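Local coordinates for cellulosomal scaffoldin adaptor protein B (Acetivibrio cellulolyticus, PDB 4UYP) that tethers the adaptor scaffoldin ScaB, through this C-terminal calcium-binding type I dockerin domain, to a cohesin of the anchoring scaffoldin ScaC in the cellulosome, at residues 22-25 against 31-34; 42-45 against 51-54. The protein carries 2 engineered substitutions. All coordinates share one frame; numbering follows the deposited sequence.

Contact 1 (22-25 against 31-34); sequences RDYV and EFPY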
ATOM      1  N   ARG B  22      13.156  -8.651  -9.105  1.00 10.20           N
ATOM      2  CA  ARG B  22      13.216  -7.267  -8.587  1.00  9.69           C
ATOM      3  C   ARG B  22      12.095  -6.355  -9.239  1.00  9.61           C
ATOM      4  O   ARG B  22      11.459  -5.550  -8.499  1.00 10.41           O
ATOM      5  CB  ARG B  22      14.629  -6.744  -8.804  1.00  9.88           C
ATOM      6  CG  ARG B  22      14.789  -5.303  -8.246  1.00 10.15           C
ATOM      7  CD  ARG B  22      16.238  -4.881  -8.434  1.00 10.68           C
ATOM      8  NE  ARG B  22      16.532  -4.664  -9.858  1.00 11.19           N
ATOM      9  CZ  ARG B  22      17.764  -4.647 -10.348  1.00 13.18           C
ATOM     10  NH1 ARG B  22      18.836  -4.950  -9.634  1.00 14.00           N
ATOM     11  NH2 ARG B  22      17.886  -4.297 -11.619  1.00 15.05           N
ATOM     12  N   ASP B  23      11.826  -6.545 -10.516  1.00  9.80           N
ATOM     13  CA  ASP B  23      10.749  -5.728 -11.182  1.00 10.88           C
ATOM     14  C   ASP B  23       9.471  -6.040 -10.489  1.00 12.12           C
ATOM     15  O   ASP B  23       8.612  -5.116 -10.327  1.00 11.35           O
ATOM     16  CB  ASP B  23      10.632  -6.099 -12.662  1.00 12.67           C
ATOM     17  CG  ASP B  23      11.686  -5.517 -13.514  1.00 17.27           C
ATOM     18  OD1 ASP B  23      12.460  -4.658 -13.090  1.00 18.42           O
ATOM     19  OD2 ASP B  23      11.679  -6.074 -14.706  1.00 22.78           O
ATOM     20  N   TYR B  24       9.166  -7.311 -10.116  1.00 10.42           N
ATOM     21  CA  TYR B  24       7.935  -7.595  -9.410  1.00 11.07           C
ATOM     22  C   TYR B  24       7.833  -6.947  -8.027  1.00 10.02           C
ATOM     23  O   TYR B  24       6.800  -6.358  -7.628  1.00 13.00           O
ATOM     24  CB  TYR B  24       7.808  -9.156  -9.252  1.00 12.92           C
ATOM     25  CG  TYR B  24       6.500  -9.637  -8.754  1.00 12.29           C
ATOM     26  CD1 TYR B  24       6.225  -9.732  -7.380  1.00 13.85           C
ATOM     27  CD2 TYR B  24       5.474  -9.972  -9.692  1.00 15.47           C
ATOM     28  CE1 TYR B  24       4.975 -10.135  -6.910  1.00 15.15           C
ATOM     29  CE2 TYR B  24       4.284 -10.458  -9.178  1.00 15.08           C
ATOM     30  CZ  TYR B  24       4.019 -10.482  -7.820  1.00 15.84           C
ATOM     31  OH  TYR B  24       2.750 -10.920  -7.411  1.00 17.98           O
ATOM     32  N   VAL B  25       8.946  -7.038  -7.253  1.00 10.03           N
ATOM     33  CA  VAL B  25       8.983  -6.402  -5.968  1.00 10.03           C
ATOM     34  C   VAL B  25       8.782  -4.872  -6.055  1.00  9.94           C
ATOM     35  O   VAL B  25       8.082  -4.275  -5.197  1.00 11.27           O
ATOM     36  CB  VAL B  25      10.305  -6.807  -5.273  1.00 10.31           C
ATOM     37  CG1 VAL B  25      10.373  -6.057  -3.941  1.00 11.98           C
ATOM     38  CG2 VAL B  25      10.350  -8.309  -5.014  1.00 11.05           C
ATOM     39  N   GLU B  31       2.763  -9.580 -12.685  1.00 21.67           N
ATOM     40  CA  GLU B  31       2.768 -11.007 -12.960  1.00 24.16           C
ATOM     41  C   GLU B  31       3.935 -11.301 -13.787  1.00 22.90           C
ATOM     42  O   GLU B  31       4.593 -10.420 -14.360  1.00 26.13           O
ATOM     43  CB  GLU B  31       1.420 -11.426 -13.617  1.00 28.49           C
ATOM     44  CG  GLU B  31       1.427 -11.041 -15.077  1.00 40.14           C
ATOM     45  CD  GLU B  31       0.112 -11.339 -15.793  1.00 52.14           C
ATOM     46  OE1 GLU B  31      -0.954 -11.240 -15.147  1.00 52.33           O
ATOM     47  OE2 GLU B  31       0.172 -11.656 -17.001  1.00 58.12           O
ATOM     48  N   PHE B  32       4.336 -12.567 -13.853  1.00 25.04           N
ATOM     49  CA  PHE B  32       5.401 -12.981 -14.709  1.00 21.81           C
ATOM     50  C   PHE B  32       4.780 -13.557 -16.057  1.00 24.39           C
ATOM     51  O   PHE B  32       3.810 -14.209 -15.968  1.00 28.48           O
ATOM     52  CB  PHE B  32       6.261 -14.042 -13.987  1.00 23.19           C
ATOM     53  CG  PHE B  32       6.970 -13.540 -12.743  1.00 22.11           C
ATOM     54  CD1 PHE B  32       8.131 -12.759 -12.846  1.00 24.44           C
ATOM     55  CD2 PHE B  32       6.478 -13.780 -11.507  1.00 19.25           C
ATOM     56  CE1 PHE B  32       8.766 -12.343 -11.676  1.00 21.12           C
ATOM     57  CE2 PHE B  32       7.125 -13.340 -10.329  1.00 20.24           C
ATOM     58  CZ  PHE B  32       8.273 -12.595 -10.440  1.00 18.74           C
ATOM     59  N   PRO B  33       5.283 -13.168 -17.248  1.00 32.70           N
ATOM     60  CA  PRO B  33       5.107 -13.882 -18.541  1.00 35.93           C
ATOM     61  C   PRO B  33       6.016 -15.181 -18.618  1.00 36.12           C
ATOM     62  O   PRO B  33       6.994 -15.372 -19.396  1.00 48.86           O
ATOM     63  CB  PRO B  33       5.479 -12.871 -19.600  1.00 35.17           C
ATOM     64  CG  PRO B  33       6.389 -11.914 -18.917  1.00 38.48           C
ATOM     65  CD  PRO B  33       6.171 -11.999 -17.406  1.00 34.78           C
ATOM     66  N   TYR B  34       5.658 -16.047 -17.730  1.00 24.48           N
ATOM     67  CA  TYR B  34       5.915 -17.476 -17.850  1.00 22.75           C
ATOM     68  C   TYR B  34       4.875 -18.033 -16.972  1.00 22.71           C
ATOM     69  O   TYR B  34       4.581 -17.514 -15.876  1.00 22.25           O
ATOM     70  CB  TYR B  34       7.257 -17.779 -17.244  1.00 22.19           C
ATOM     71  CG  TYR B  34       7.601 -19.212 -17.070  1.00 19.99           C
ATOM     72  CD1 TYR B  34       7.166 -20.202 -17.982  1.00 22.80           C
ATOM     73  CD2 TYR B  34       8.422 -19.625 -15.986  1.00 20.11           C
ATOM     74  CE1 TYR B  34       7.525 -21.504 -17.796  1.00 23.77           C
ATOM     75  CE2 TYR B  34       8.821 -20.936 -15.832  1.00 23.09           C
ATOM     76  CZ  TYR B  34       8.371 -21.861 -16.745  1.00 23.71           C
ATOM     77  OH  TYR B  34       8.850 -23.133 -16.574  1.00 25.33           O
TER
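Y24, near the end of helix 15-26, meets F32 in the loop that leads on to helix 37-41, and the pair packs this connector of the type I dockerin domain against the helix that precedes it. The aromatic contact dominates. The ring centroids of Y24 and F32 lie 5.0 Å apart with planes only 13° from parallel, but the rings are slid so far past each other that they barely overlap. The outer end of the F32 ring therefore lies against the root of the tyrosine side chain: F32 CZ is 3.7 Å from Y24 CB and 3.8 Å from Y24 CG, and F32 CE2 sits 3.8 Å from Y24 CD2. The two side chains run at about a right angle to each other. On the tyrosine, CG stands anti to the backbone N (chi1 -170°), which carries the ring away from the helix, its CE2 edge toward the backbone of E31. The phenylalanine has CG anti to its carbonyl carbon (chi1 -64°), and its ring tip comes nearer the helix than the start of its side chain would suggest.

Apolar packing extends beyond the pair. M38 of helix 37-41 touches both side chains, while A41 and I49 add to the surroundings of F32, which is buried; Y24 remains partly exposed.

Polar links to the ScaC chain leave from the same helical turn: R22 NH1 forms a salt bridge with E78 OE1 of that chain, and V25 O accepts a hydrogen bond from its R37 NH2.

The last element is a van der Waals contact with the loop backbone at E31. The far edge of the tyrosine ring approaches the main chain here, with Y24 CE2 3.9 Å from E31 N, close to the ring plane.

Contact 2 (42-45 against 51-54); sequences DVDG and INDA. With CA (calcium ion), chain K.
The second calcium-binding loop of the dockerin, an EF-hand type of site, is closed here by D53 at the start of helix 51-61, with D42 and D44 supplied by the type I turn D42-G45. The calcium ion is held by D42 OD1 at 2.3 Å and by D44 OD1 at 2.3 Å. D53 binds it through both oxygens, OD1 at 2.6 Å and OD2 at 2.4 Å from the calcium ion, and a water 2.4 Å from the ion is a further ligand. N46 OD1 and S48 O complete seven coordinating atoms. The D44 and D53 carboxylates stand almost perpendicular, 89° between their planes, with D44 OD1 and D53 OD1 side by side on the calcium ion.

Hydrogen bonds steady these ligands. D44 N donates to D53 OD1 over 3.2 Å in a nearly straight bond, so that this oxygen serves metal and turn together. N52 ND2 reaches D44 OD2 at 3.0 Å, 55° above the carboxylate plane but within the amide plane of N52. N52 ND2 is also hydrogen-bonded to G125 O of the ScaC chain. The calcium-bound water donates to N52 OD1 at 2.7 Å and more weakly to D44 OD2, making N52 a second-shell support. Backbone amides of G47 and K50 hold D42 OD2 and D53 OD2 respectively.

V43 CG2 rests on the first turn of helix 51-61 at D53, and the same side chain continues onto L56 and V57. Thus the loop following helix 37-41 lies against helix 51-61.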
ATOM      1  N   ASP B  42       9.866 -17.981  -6.307  1.00 13.70           N
ATOM      2  CA  ASP B  42       9.835 -18.105  -4.878  1.00 12.55           C
ATOM      3  C   ASP B  42      10.927 -19.136  -4.436  1.00 14.07           C
ATOM      4  O   ASP B  42      10.578 -20.258  -3.947  1.00 14.41           O
ATOM      5  CB  ASP B  42       8.404 -18.498  -4.351  1.00 14.20           C
ATOM      6  CG  ASP B  42       8.373 -18.613  -2.877  1.00 15.79           C
ATOM      7  OD1 ASP B  42       9.204 -17.980  -2.125  1.00 14.41           O
ATOM      8  OD2 ASP B  42       7.480 -19.324  -2.353  1.00 18.36           O
ATOM      9  N   VAL B  43      12.171 -18.727  -4.558  1.00 12.52           N
ATOM     10  CA  VAL B  43      13.246 -19.691  -4.377  1.00 12.83           C
ATOM     11  C   VAL B  43      13.493 -19.967  -2.908  1.00 15.16           C
ATOM     12  O   VAL B  43      14.220 -20.964  -2.617  1.00 15.97           O
ATOM     13  CB  VAL B  43      14.499 -19.277  -5.138  1.00 11.86           C
ATOM     14  CG1 VAL B  43      14.274 -19.281  -6.622  1.00 13.08           C
ATOM     15  CG2 VAL B  43      14.961 -17.847  -4.785  1.00 12.62           C
ATOM     16  N   ASP B  44      13.051 -19.163  -1.942  1.00 14.57           N
ATOM     17  CA  ASP B  44      13.103 -19.611  -0.537  1.00 18.31           C
ATOM     18  C   ASP B  44      11.872 -20.464  -0.095  1.00 17.90           C
ATOM     19  O   ASP B  44      11.859 -20.973   1.017  1.00 21.95           O
ATOM     20  CB  ASP B  44      13.500 -18.472   0.415  1.00 17.02           C
ATOM     21  CG  ASP B  44      12.331 -17.468   0.719  1.00 14.34           C
ATOM     22  OD1 ASP B  44      11.272 -17.643   0.069  1.00 14.18           O
ATOM     23  OD2 ASP B  44      12.567 -16.718   1.695  1.00 15.12           O
ATOM     24  N   GLY B  45      10.933 -20.630  -0.947  1.00 16.43           N
ATOM     25  CA  GLY B  45       9.793 -21.493  -0.767  1.00 18.82           C
ATOM     26  C   GLY B  45       8.868 -21.021   0.329  1.00 22.91           C
ATOM     27  O   GLY B  45       8.088 -21.809   0.867  1.00 22.61           O
ATOM     28  N   ILE B  51      12.174  -9.355  -1.850  1.00  9.95           N
ATOM     29  CA  ILE B  51      13.463  -9.004  -2.393  1.00 10.66           C
ATOM     30  C   ILE B  51      14.536 -10.090  -2.182  1.00 10.31           C
ATOM     31  O   ILE B  51      15.470 -10.153  -3.000  1.00 10.87           O
ATOM     32  CB  ILE B  51      13.929  -7.569  -1.837  1.00  9.41           C
ATOM     33  CG1 ILE B  51      15.138  -6.971  -2.644  1.00  9.83           C
ATOM     34  CG2 ILE B  51      14.258  -7.644  -0.365  1.00  9.95           C
ATOM     35  CD1 ILE B  51      14.870  -6.850  -4.127  1.00 12.26           C
ATOM     36  N   ASN B  52      14.430 -10.831  -1.076  1.00 10.08           N
ATOM     37  CA  ASN B  52      15.523 -11.798  -0.932  1.00 10.57           C
ATOM     38  C   ASN B  52      15.417 -12.918  -1.946  1.00 11.31           C
ATOM     39  O   ASN B  52      16.475 -13.484  -2.263  1.00 11.34           O
ATOM     40  CB  ASN B  52      15.456 -12.398   0.478  1.00 10.91           C
ATOM     41  CG  ASN B  52      14.261 -13.307   0.675  1.00 11.55           C
ATOM     42  OD1 ASN B  52      13.105 -12.968   0.366  1.00 11.69           O
ATOM     43  ND2 ASN B  52      14.511 -14.532   1.210  1.00 13.51           N
ATOM     44  N   ASP B  53      14.258 -13.201  -2.525  1.00 10.31           N
ATOM     45  CA  ASP B  53      14.201 -14.182  -3.638  1.00 10.65           C
ATOM     46  C   ASP B  53      15.038 -13.688  -4.763  1.00 11.38           C
ATOM     47  O   ASP B  53      15.738 -14.452  -5.424  1.00 11.58           O
ATOM     48  CB  ASP B  53      12.772 -14.413  -4.077  1.00 11.09           C
ATOM     49  CG  ASP B  53      11.905 -15.031  -3.023  1.00 11.68           C
ATOM     50  OD1 ASP B  53      12.164 -16.171  -2.536  1.00 12.56           O
ATOM     51  OD2 ASP B  53      10.815 -14.465  -2.645  1.00 11.72           O
ATOM     52  N   ALA B  54      15.012 -12.336  -5.049  1.00 10.68           N
ATOM     53  CA  ALA B  54      15.769 -11.842  -6.183  1.00 10.95           C
ATOM     54  C   ALA B  54      17.289 -11.986  -5.889  1.00 10.38           C
ATOM     55  O   ALA B  54      18.020 -12.378  -6.798  1.00 11.07           O
ATOM     56  CB  ALA B  54      15.379 -10.313  -6.367  1.00 10.98           C
TER
HETATM   57 CA    CA K 200      10.015 -16.106  -1.140  1.00 13.19          CA
HETATM   58  O   HOH W   1      10.967 -14.634   0.525  1.00 11.66           O

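Contact 1 is partly buried and depends on slid aromatic rings and apolar packing, whereas contact 2 is the more deeply buried, although D42 and D44 keep some exposure, and is built on calcium, carboxylates and hydrogen bonds. Each joins a loop to a helix: 31-34 to helix 15-26 in the first, 42-45 to helix 51-61 in the second. They follow one another along the chain, with helix 37-41 bridging them, and their centres lie 12 Å apart. The two helices also meet directly, V25 CG2 packing 3.8 Å from I51 N and R22 N lying 3.9 Å from A54 CB. Both contacts include residues that reach the ScaC chain, so each borders the cohesin interface.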